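Local coordinates for protein Fc fragment of IgE receptor II (Bos taurus, PDB 6PWS) that binds a mannose glycoside through calcium in its C-type carbohydrate-recognition domain, as the cow form of the IgE receptor CD23, at residues 65-71 / 103-108; 90-96 / 112-116. All coordinates share one frame; numbering follows the deposited sequence. Where two conformers were deposited one is given.

Contact 1: residues 65-71 / 103-108; sequences SWIGLRD and ENCVMM. With CA (calcium ion), chain C; CA (calcium ion), chain B; MMA (methyl alpha-D-mannopyranoside), chain D.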
ATOM      1  N   SER A  65      -5.347  -3.654  -4.736  1.00  3.97           N
ATOM      2  CA  SER A  65      -4.979  -2.261  -4.520  1.00  4.00           C
ATOM      3  C   SER A  65      -3.482  -2.103  -4.249  1.00  3.77           C
ATOM      4  O   SER A  65      -2.867  -2.932  -3.581  1.00  4.43           O
ATOM      5  CB  SER A  65      -5.785  -1.642  -3.370  1.00  4.62           C
ATOM      6  OG  SER A  65      -5.672  -2.369  -2.155  1.00  4.82           O
ATOM      7  N   TRP A  66      -2.912  -1.006  -4.732  1.00  3.62           N
ATOM      8  CA  TRP A  66      -1.497  -0.751  -4.499  1.00  3.83           C
ATOM      9  C   TRP A  66      -1.221  -0.317  -3.057  1.00  3.82           C
ATOM     10  O   TRP A  66      -1.997   0.435  -2.453  1.00  4.35           O
ATOM     11  CB  TRP A  66      -1.001   0.359  -5.416  1.00  4.13           C
ATOM     12  CG  TRP A  66      -0.930   0.016  -6.868  1.00  4.41           C
ATOM     13  CD1 TRP A  66      -1.583   0.649  -7.878  1.00  5.05           C
ATOM     14  CD2 TRP A  66      -0.146  -1.016  -7.482  1.00  4.54           C
ATOM     15  NE1 TRP A  66      -1.255   0.085  -9.089  1.00  5.27           N
ATOM     16  CE2 TRP A  66      -0.368  -0.938  -8.871  1.00  4.96           C
ATOM     17  CE3 TRP A  66       0.709  -2.011  -6.989  1.00  4.42           C
ATOM     18  CZ2 TRP A  66       0.249  -1.804  -9.777  1.00  5.64           C
ATOM     19  CZ3 TRP A  66       1.314  -2.879  -7.888  1.00  5.10           C
ATOM     20  CH2 TRP A  66       1.084  -2.764  -9.268  1.00  5.76           C
ATOM     21  N   ILE A  67      -0.063  -0.755  -2.546  1.00  3.65           N
ATOM     22  CA  ILE A  67       0.490  -0.274  -1.288  1.00  3.76           C
ATOM     23  C   ILE A  67       1.902   0.286  -1.531  1.00  3.61           C
ATOM     24  O   ILE A  67       2.474   0.178  -2.616  1.00  4.11           O
ATOM     25  CB  ILE A  67       0.467  -1.351  -0.176  1.00  4.02           C
ATOM     26  CG1 ILE A  67       1.420  -2.515  -0.471  1.00  4.33           C
ATOM     27  CG2 ILE A  67      -0.964  -1.836   0.050  1.00  4.78           C
ATOM     28  CD1 ILE A  67       1.578  -3.478   0.713  1.00  5.25           C
ATOM     29  N   GLY A  68       2.464   0.896  -0.486  1.00  3.76           N
ATOM     30  CA  GLY A  68       3.715   1.623  -0.582  1.00  3.91           C
ATOM     31  C   GLY A  68       4.955   0.782  -0.338  1.00  3.70           C
ATOM     32  O   GLY A  68       5.796   1.124   0.501  1.00  4.29           O
ATOM     33  N   LEU A  69       5.105  -0.299  -1.104  1.00  3.99           N
ATOM     34  CA  LEU A  69       6.181  -1.270  -0.926  1.00  4.05           C
ATOM     35  C   LEU A  69       6.668  -1.679  -2.311  1.00  3.91           C
ATOM     36  O   LEU A  69       5.847  -1.959  -3.193  1.00  4.44           O
ATOM     37  CB  LEU A  69       5.659  -2.475  -0.122  1.00  3.89           C
ATOM     38  CG  LEU A  69       6.690  -3.511   0.327  1.00  4.47           C
ATOM     39  CD1 LEU A  69       7.697  -2.916   1.302  1.00  4.64           C
ATOM     40  CD2 LEU A  69       5.966  -4.700   0.965  1.00  5.15           C
ATOM     41  N   ARG A  70       7.990  -1.684  -2.522  1.00  4.12           N
ATOM     42  CA  ARG A  70       8.552  -1.957  -3.840  1.00  4.42           C
ATOM     43  C   ARG A  70       9.983  -2.453  -3.684  1.00  4.38           C
ATOM     44  O   ARG A  70      10.651  -2.141  -2.699  1.00  4.88           O
ATOM     45  CB  ARG A  70       8.505  -0.708  -4.743  1.00  5.21           C
ATOM     46  CG  ARG A  70       9.552   0.374  -4.478  1.00  5.81           C
ATOM     47  CD  ARG A  70       9.431   1.117  -3.136  1.00  6.50           C
ATOM     48  NE  ARG A  70      10.456   2.165  -3.047  1.00  7.08           N
ATOM     49  CZ  ARG A  70      10.623   3.020  -2.030  1.00  7.02           C
ATOM     50  NH1 ARG A  70       9.810   2.965  -0.977  1.00  7.71           N
ATOM     51  NH2 ARG A  70      11.610   3.917  -2.060  1.00  8.08           N
ATOM     52  N   ASP A  71      10.457  -3.201  -4.695  1.00  4.58           N
ATOM     53  CA  ASP A  71      11.858  -3.609  -4.796  1.00  4.82           C
ATOM     54  C   ASP A  71      12.467  -3.182  -6.131  1.00  5.26           C
ATOM     55  O   ASP A  71      13.336  -3.862  -6.679  1.00  6.31           O
ATOM     56  CB  ASP A  71      12.109  -5.096  -4.527  1.00  4.95           C
ATOM     57  CG  ASP A  71      11.620  -6.038  -5.624  1.00  5.15           C
ATOM     58  OD1 ASP A  71      10.705  -5.693  -6.389  1.00  5.37           O
ATOM     59  OD2 ASP A  71      12.158  -7.173  -5.689  1.00  5.62           O
ATOM     60  N   GLU A 103       8.493  -8.518 -11.120  1.00  4.95           N
ATOM     61  CA  GLU A 103       7.387  -7.898 -10.389  1.00  4.84           C
ATOM     62  C   GLU A 103       8.000  -7.104  -9.246  1.00  4.62           C
ATOM     63  O   GLU A 103       8.568  -7.695  -8.320  1.00  4.99           O
ATOM     64  CB  GLU A 103       6.407  -8.941  -9.862  1.00  4.84           C
ATOM     65  CG  GLU A 103       5.703  -9.669 -10.985  1.00  5.24           C
ATOM     66  CD  GLU A 103       4.696 -10.673 -10.489  1.00  5.58           C
ATOM     67  OE1 GLU A 103       4.982 -11.374  -9.491  1.00  5.51           O
ATOM     68  OE2 GLU A 103       3.592 -10.744 -11.087  1.00  7.21           O
ATOM     69  N   ASN A 104       7.898  -5.773  -9.309  1.00  4.41           N
ATOM     70  CA  ASN A 104       8.673  -4.942  -8.396  1.00  4.59           C
ATOM     71  C   ASN A 104       7.839  -3.984  -7.563  1.00  4.54           C
ATOM     72  O   ASN A 104       8.416  -3.198  -6.805  1.00  5.02           O
ATOM     73  CB  ASN A 104       9.790  -4.225  -9.152  1.00  4.93           C
ATOM     74  CG  ASN A 104      10.589  -5.190 -10.010  1.00  5.01           C
ATOM     75  OD1 ASN A 104      10.931  -6.295  -9.586  1.00  5.37           O
ATOM     76  ND2 ASN A 104      10.879  -4.786 -11.229  1.00  5.73           N
ATOM     77  N   CYS A 105       6.510  -4.080  -7.642  1.00  4.45           N
ATOM     78  CA  CYS A 105       5.595  -3.201  -6.918  1.00  4.45           C
ATOM     79  C   CYS A 105       4.578  -4.073  -6.197  1.00  4.23           C
ATOM     80  O   CYS A 105       4.060  -5.025  -6.778  1.00  5.70           O
ATOM     81  CB  CYS A 105       4.884  -2.271  -7.899  1.00  4.93           C
ATOM     82  SG  CYS A 105       6.011  -1.069  -8.691  1.00  5.24           S
ATOM     83  N   VAL A 106       4.259  -3.749  -4.947  1.00  4.08           N
ATOM     84  CA  VAL A 106       3.413  -4.625  -4.140  1.00  4.00           C
ATOM     85  C   VAL A 106       1.984  -4.108  -4.062  1.00  3.63           C
ATOM     86  O   VAL A 106       1.728  -2.906  -3.905  1.00  4.12           O
ATOM     87  CB  VAL A 106       4.017  -4.848  -2.741  1.00  4.19           C
ATOM     88  CG1 VAL A 106       3.169  -5.814  -1.917  1.00  4.45           C
ATOM     89  CG2 VAL A 106       5.441  -5.377  -2.861  1.00  4.61           C
ATOM     90  N   MET A 107       1.052  -5.056  -4.159  1.00  4.10           N
ATOM     91  CA  MET A 107      -0.375  -4.833  -4.026  0.64  4.12           C
ATOM     92  C   MET A 107      -0.938  -5.724  -2.926  1.00  3.94           C
ATOM     93  O   MET A 107      -0.356  -6.758  -2.575  1.00  4.56           O
ATOM     94  CB  MET A 107      -1.110  -5.172  -5.339  0.64  4.45           C
ATOM     95  CG  MET A 107      -1.064  -6.666  -5.678  0.64  5.23           C
ATOM     96  SD  MET A 107      -1.787  -7.117  -7.265  0.64  6.05           S
ATOM     97  CE  MET A 107      -3.522  -6.807  -6.936  0.64  6.39           C
ATOM     98  N   MET A 108      -2.091  -5.311  -2.395  1.00  4.27           N
ATOM     99  CA  MET A 108      -2.967  -6.208  -1.656  1.00  4.26           C
ATOM    100  C   MET A 108      -3.921  -6.874  -2.641  1.00  4.78           C
ATOM    101  O   MET A 108      -4.534  -6.205  -3.485  1.00  5.67           O
ATOM    102  CB  MET A 108      -3.809  -5.474  -0.615  1.00  5.09           C
ATOM    103  CG  MET A 108      -3.072  -5.090   0.642  1.00  5.54           C
ATOM    104  SD  MET A 108      -4.162  -4.407   1.929  1.00  6.05           S
ATOM    105  CE  MET A 108      -4.558  -2.795   1.236  1.00  7.47           C
TER
HETATM  106 CA    CA C 302      10.958  -7.892  -7.726  1.00  4.85          CA
HETATM  107 CA    CA B 301       3.740 -12.158  -7.599  1.00  4.66          CA
HETATM  108  C1  MMA D 303       0.075 -14.136 -11.622  0.50 12.76           C
HETATM  109  C2  MMA D 303       0.464 -12.808 -10.989  0.50  8.89           C
HETATM  110  C3  MMA D 303       1.626 -13.040 -10.097  0.50  7.83           C
HETATM  111  C4  MMA D 303       1.301 -14.025  -9.011  0.50  5.95           C
HETATM  112  C5  MMA D 303       0.787 -15.340  -9.595  0.50  8.42           C
HETATM  113  C6  MMA D 303       0.260 -16.216  -8.498  0.50  9.98           C
HETATM  114  C7  MMA D 303       1.106 -15.842 -12.906  0.50 25.35           C
HETATM  115  O1  MMA D 303       1.165 -14.558 -12.326  0.50 30.17           O
HETATM  116  O2  MMA D 303      -0.612 -12.246 -10.218  0.50 10.84           O
HETATM  117  O3  MMA D 303       2.023 -11.809  -9.455  0.50  5.13           O
HETATM  118  O4  MMA D 303       2.486 -14.215  -8.241  0.50  5.83           O
HETATM  119  O5  MMA D 303      -0.304 -15.121 -10.560  0.50 10.90           O
HETATM  120  O6  MMA D 303      -0.230 -17.404  -9.059  0.50 13.86           O
HETATM  121  O   HOH W   1       9.896  -9.376  -6.221  1.00  5.73           O
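The Trp66 indole turns its six-membered edge to the strand 105-108: Val106 O lies 3.4 Å from Trp66 CE3, near the ring plane, and Cys105 O is also at this edge. Cys105 CB approaches Trp66 CZ3 obliquely at 3.6 Å. In the antiparallel pairing Ser65 and Met108 exchange two backbone bonds, and Ile67 N reaches Val106 O at 3.1 Å. A beta bulge then shifts the register by two, around the Gly68 inverse gamma turn, before Val106 N meets Leu69 O. Val106 fits between Ile67, met by CG1, and Leu69, alongside CG2. Asp71 N bonds to Asn104 O. With CG between backbone N and carbonyl carbon (chi1 72°), Asp71 grips one calcium through OD1 (2.6 Å) and OD2 (2.5 Å); Glu103 O, Asn104, Glu75 and Asp98 share it, and Gly76 is a further polar partner of the carboxylate. The extended Glu103 side chain, also held by Ala99, puts OE1 2.4 Å from the sugar-binding calcium of the C-type lectin domain, which holds mannoside O3 and O4; the strand pair thus joins the two calcium sites. Around it, strand 123-131 packs on Trp66 and Met107, helix 30-39 on Trp66 and Cys105, and strand 114-117 on Val106.

Contact 2: residues 90-96 / 112-116; sequences NWQPGEP and GKWND. With CA (calcium ion), chain B; MMA (methyl alpha-D-mannopyranoside), chain D.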
ATOM      1  N   ASN A  90       2.551  -9.638   5.406  1.00  4.23           N
ATOM      2  CA  ASN A  90       1.294 -10.326   5.149  1.00  4.34           C
ATOM      3  C   ASN A  90       1.291 -10.935   3.754  1.00  4.34           C
ATOM      4  O   ASN A  90       0.286 -10.870   3.039  1.00  4.63           O
ATOM      5  CB  ASN A  90       0.102  -9.391   5.346  1.00  4.63           C
ATOM      6  CG  ASN A  90      -1.206 -10.131   5.448  1.00  5.09           C
ATOM      7  OD1 ASN A  90      -1.278 -11.185   6.087  1.00  6.03           O
ATOM      8  ND2 ASN A  90      -2.263  -9.582   4.845  1.00  5.59           N
ATOM      9  N   TRP A  91       2.407 -11.549   3.342  1.00  4.24           N
ATOM     10  CA  TRP A  91       2.503 -12.112   2.005  1.00  4.39           C
ATOM     11  C   TRP A  91       1.509 -13.246   1.789  1.00  4.35           C
ATOM     12  O   TRP A  91       1.411 -14.173   2.602  1.00  4.73           O
ATOM     13  CB  TRP A  91       3.915 -12.661   1.775  1.00  4.56           C
ATOM     14  CG  TRP A  91       4.998 -11.629   1.770  1.00  4.52           C
ATOM     15  CD1 TRP A  91       6.004 -11.487   2.688  1.00  5.09           C
ATOM     16  CD2 TRP A  91       5.198 -10.599   0.787  1.00  4.44           C
ATOM     17  NE1 TRP A  91       6.813 -10.432   2.345  1.00  5.44           N
ATOM     18  CE2 TRP A  91       6.342  -9.872   1.182  1.00  4.98           C
ATOM     19  CE3 TRP A  91       4.546 -10.247  -0.408  1.00  4.60           C
ATOM     20  CZ2 TRP A  91       6.859  -8.825   0.417  1.00  5.32           C
ATOM     21  CZ3 TRP A  91       5.059  -9.202  -1.164  1.00  5.14           C
ATOM     22  CH2 TRP A  91       6.199  -8.500  -0.742  1.00  5.49           C
ATOM     23  N   GLN A  92       0.833 -13.223   0.649  1.00  4.46           N
ATOM     24  CA  GLN A  92       0.166 -14.422   0.165  1.00  4.81           C
ATOM     25  C   GLN A  92       1.191 -15.553   0.090  1.00  4.72           C
ATOM     26  O   GLN A  92       2.326 -15.317  -0.338  1.00  5.01           O
ATOM     27  CB  GLN A  92      -0.386 -14.130  -1.239  1.00  5.10           C
ATOM     28  CG  GLN A  92      -1.039 -15.310  -1.965  1.00  5.97           C
ATOM     29  CD  GLN A  92      -2.367 -15.728  -1.369  1.00  7.90           C
ATOM     30  OE1 GLN A  92      -2.916 -15.065  -0.505  1.00  9.53           O
ATOM     31  NE2 GLN A  92      -2.874 -16.860  -1.812  1.00 10.86           N
ATOM     32  N   PRO A  93       0.846 -16.780   0.486  1.00  5.15           N
ATOM     33  CA  PRO A  93       1.817 -17.874   0.376  1.00  5.53           C
ATOM     34  C   PRO A  93       2.447 -17.956  -1.010  1.00  5.44           C
ATOM     35  O   PRO A  93       1.761 -17.938  -2.034  1.00  6.02           O
ATOM     36  CB  PRO A  93       0.976 -19.108   0.712  1.00  6.31           C
ATOM     37  CG  PRO A  93      -0.005 -18.572   1.734  1.00  6.81           C
ATOM     38  CD  PRO A  93      -0.372 -17.195   1.202  1.00  6.08           C
ATOM     39  N   GLY A  94       3.778 -18.055  -1.027  1.00  5.73           N
ATOM     40  CA  GLY A  94       4.535 -18.135  -2.260  1.00  5.77           C
ATOM     41  C   GLY A  94       4.988 -16.799  -2.809  1.00  5.17           C
ATOM     42  O   GLY A  94       5.823 -16.771  -3.728  1.00  5.72           O
ATOM     43  N   GLU A  95       4.435 -15.701  -2.287  1.00  5.00           N
ATOM     44  CA  GLU A  95       4.830 -14.362  -2.670  1.00  4.51           C
ATOM     45  C   GLU A  95       5.846 -13.813  -1.677  1.00  4.42           C
ATOM     46  O   GLU A  95       5.897 -14.234  -0.513  1.00  4.87           O
ATOM     47  CB  GLU A  95       3.610 -13.428  -2.701  1.00  4.76           C
ATOM     48  CG  GLU A  95       2.458 -13.935  -3.556  1.00  5.02           C
ATOM     49  CD  GLU A  95       2.773 -14.112  -5.033  1.00  4.93           C
ATOM     50  OE1 GLU A  95       3.763 -13.529  -5.534  1.00  5.22           O
ATOM     51  OE2 GLU A  95       1.978 -14.845  -5.686  1.00  5.94           O
ATOM     52  N   PRO A  96       6.654 -12.840  -2.105  1.00  4.30           N
ATOM     53  CA  PRO A  96       6.795 -12.384  -3.491  1.00  4.48           C
ATOM     54  C   PRO A  96       7.532 -13.449  -4.317  1.00  4.85           C
ATOM     55  O   PRO A  96       8.386 -14.177  -3.798  1.00  5.99           O
ATOM     56  CB  PRO A  96       7.636 -11.116  -3.346  1.00  5.03           C
ATOM     57  CG  PRO A  96       8.516 -11.409  -2.143  1.00  5.35           C
ATOM     58  CD  PRO A  96       7.629 -12.196  -1.204  1.00  4.92           C
ATOM     59  N   GLY A 112      -6.562  -8.891   1.218  1.00  5.45           N
ATOM     60  CA  GLY A 112      -5.562  -8.179   1.984  1.00  5.51           C
ATOM     61  C   GLY A 112      -4.171  -8.775   1.949  1.00  4.80           C
ATOM     62  O   GLY A 112      -3.215  -8.098   2.359  1.00  5.20           O
ATOM     63  N   LYS A 113      -4.018 -10.016   1.479  1.00  4.72           N
ATOM     64  CA  LYS A 113      -2.703 -10.639   1.390  1.00  4.54           C
ATOM     65  C   LYS A 113      -1.880  -9.951   0.304  1.00  3.97           C
ATOM     66  O   LYS A 113      -2.405  -9.516  -0.721  1.00  5.08           O
ATOM     67  CB  LYS A 113      -2.841 -12.130   1.091  1.00  5.04           C
ATOM     68  CG  LYS A 113      -3.455 -12.957   2.219  1.00  5.61           C
ATOM     69  CD  LYS A 113      -2.502 -13.122   3.388  1.00  5.95           C
ATOM     70  CE  LYS A 113      -3.137 -13.844   4.564  1.00  7.04           C
ATOM     71  NZ  LYS A 113      -2.215 -13.862   5.715  1.00  7.66           N
ATOM     72  N   TRP A 114      -0.569  -9.859   0.526  1.00  4.04           N
ATOM     73  CA  TRP A 114       0.291  -9.103  -0.367  1.00  4.06           C
ATOM     74  C   TRP A 114       0.809  -9.960  -1.520  1.00  4.00           C
ATOM     75  O   TRP A 114       1.139 -11.138  -1.353  1.00  4.46           O
ATOM     76  CB  TRP A 114       1.495  -8.519   0.368  1.00  4.15           C
ATOM     77  CG  TRP A 114       1.202  -7.689   1.579  1.00  3.90           C
ATOM     78  CD1 TRP A 114      -0.003  -7.211   2.024  1.00  4.19           C
ATOM     79  CD2 TRP A 114       2.180  -7.250   2.521  1.00  4.21           C
ATOM     80  NE1 TRP A 114       0.171  -6.490   3.184  1.00  4.27           N
ATOM     81  CE2 TRP A 114       1.503  -6.508   3.512  1.00  4.41           C
ATOM     82  CE3 TRP A 114       3.569  -7.411   2.621  1.00  4.79           C
ATOM     83  CZ2 TRP A 114       2.161  -5.961   4.611  1.00  4.75           C
ATOM     84  CZ3 TRP A 114       4.222  -6.856   3.708  1.00  4.95           C
ATOM     85  CH2 TRP A 114       3.521  -6.138   4.689  1.00  5.01           C
ATOM     86  N   ASN A 115       0.927  -9.328  -2.686  1.00  4.31           N
ATOM     87  CA  ASN A 115       1.476  -9.946  -3.881  1.00  4.42           C
ATOM     88  C   ASN A 115       2.361  -8.923  -4.588  1.00  4.09           C
ATOM     89  O   ASN A 115       1.940  -7.781  -4.781  1.00  4.51           O
ATOM     90  CB  ASN A 115       0.342 -10.361  -4.829  1.00  4.82           C
ATOM     91  CG  ASN A 115       0.861 -10.853  -6.150  1.00  5.34           C
ATOM     92  OD1 ASN A 115       1.802 -11.651  -6.185  1.00  5.32           O
ATOM     93  ND2 ASN A 115       0.282 -10.378  -7.240  1.00  7.03           N
ATOM     94  N   ASP A 116       3.568  -9.324  -4.991  1.00  4.18           N
ATOM     95  CA  ASP A 116       4.324  -8.505  -5.934  1.00  4.24           C
ATOM     96  C   ASP A 116       3.712  -8.628  -7.325  1.00  4.25           C
ATOM     97  O   ASP A 116       3.336  -9.722  -7.767  1.00  4.80           O
ATOM     98  CB  ASP A 116       5.838  -8.818  -5.914  1.00  4.33           C
ATOM     99  CG  ASP A 116       6.209 -10.248  -6.287  1.00  4.26           C
ATOM    100  OD1 ASP A 116       5.353 -11.156  -6.181  1.00  4.45           O
ATOM    101  OD2 ASP A 116       7.396 -10.432  -6.632  1.00  4.87           O
TER
HETATM  102 CA    CA B 301       3.740 -12.158  -7.599  1.00  4.66          CA
HETATM  103  C1  MMA D 303       0.075 -14.136 -11.622  0.50 12.76           C
HETATM  104  C2  MMA D 303       0.464 -12.808 -10.989  0.50  8.89           C
HETATM  105  C3  MMA D 303       1.626 -13.040 -10.097  0.50  7.83           C
HETATM  106  C4  MMA D 303       1.301 -14.025  -9.011  0.50  5.95           C
HETATM  107  C5  MMA D 303       0.787 -15.340  -9.595  0.50  8.42           C
HETATM  108  C6  MMA D 303       0.260 -16.216  -8.498  0.50  9.98           C
HETATM  109  C7  MMA D 303       1.106 -15.842 -12.906  0.50 25.35           C
HETATM  110  O1  MMA D 303       1.165 -14.558 -12.326  0.50 30.17           O
HETATM  111  O2  MMA D 303      -0.612 -12.246 -10.218  0.50 10.84           O
HETATM  112  O3  MMA D 303       2.023 -11.809  -9.455  0.50  5.13           O
HETATM  113  O4  MMA D 303       2.486 -14.215  -8.241  0.50  5.83           O
HETATM  114  O5  MMA D 303      -0.304 -15.121 -10.560  0.50 10.90           O
HETATM  115  O6  MMA D 303      -0.230 -17.404  -9.059  0.50 13.86           O
HETATM  116  O   HOH W   2       0.233 -15.043   4.932  1.00  8.03           O
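Two signatures of sugar-binding C-type lectins meet here: the mannose-type Glu-Pro-Asn sequence that starts at Glu95, with its cis peptide before Pro96, and the general Trp-Asn-Asp run 114-116. Glu95 OE1 and Asp116 OD1 both bind the sugar-site calcium, the latter at 2.4 Å, and Asp116 O and Asn115 join them; Asn97 and Glu103 complete the protein ligands. Asp116 OD2 takes a hydrogen bond from Asp98 N. Glu95, bent at chi2 (-62°), also brings OE2 to 2.7 Å from O4 of the mannoside, so one carboxylate touches metal and sugar together. Behind the site, Trp91 and Trp114 form a single backbone bridge: Trp114 N bonds to Asn90 O, and Gln92 N bonds to Trp114 O. Their rings make a T-shaped stack, the Trp114 edge against a Trp91 face with planes at 78°. Pro96 CD covers the opposite Trp91 face, 3.4 Å above its centre. Asn90 CB sits over the five-membered ring of Trp114 in a CH-pi contact. The Asn90 amide has CG opposite the backbone N (chi1 -165°) and works at both ends: ND2 makes a weak bond to Gly112 O, while OD1 receives Lys113 NZ at 2.9 Å. A water accepts a hydrogen bond from Lys113 NZ at 2.8 Å and donates one to Trp91 O.

Overall arrangement
Contact 1 is the more buried of the two, a strand pair close to the centre of the chain; contact 2 lies farther out and is only partly buried, joining an irregular loop to a strand. Their strands 105-108 and 114-117 are sheet neighbours, probably linked by a bond from Asn115 N to Met107 O, and Val106 CG2 packs on Trp91 CH2 at 3.9 Å. Backbone pairing and aliphatic side chains dominate the first; crossed indoles, an amide and a lysine the second. Both reach the sugar-site calcium and the mannoside, residues 103-108 through Glu103 and contact 2 through Glu95, Asn115 and Asp116, but only contact 1 supplies ligands to the second calcium.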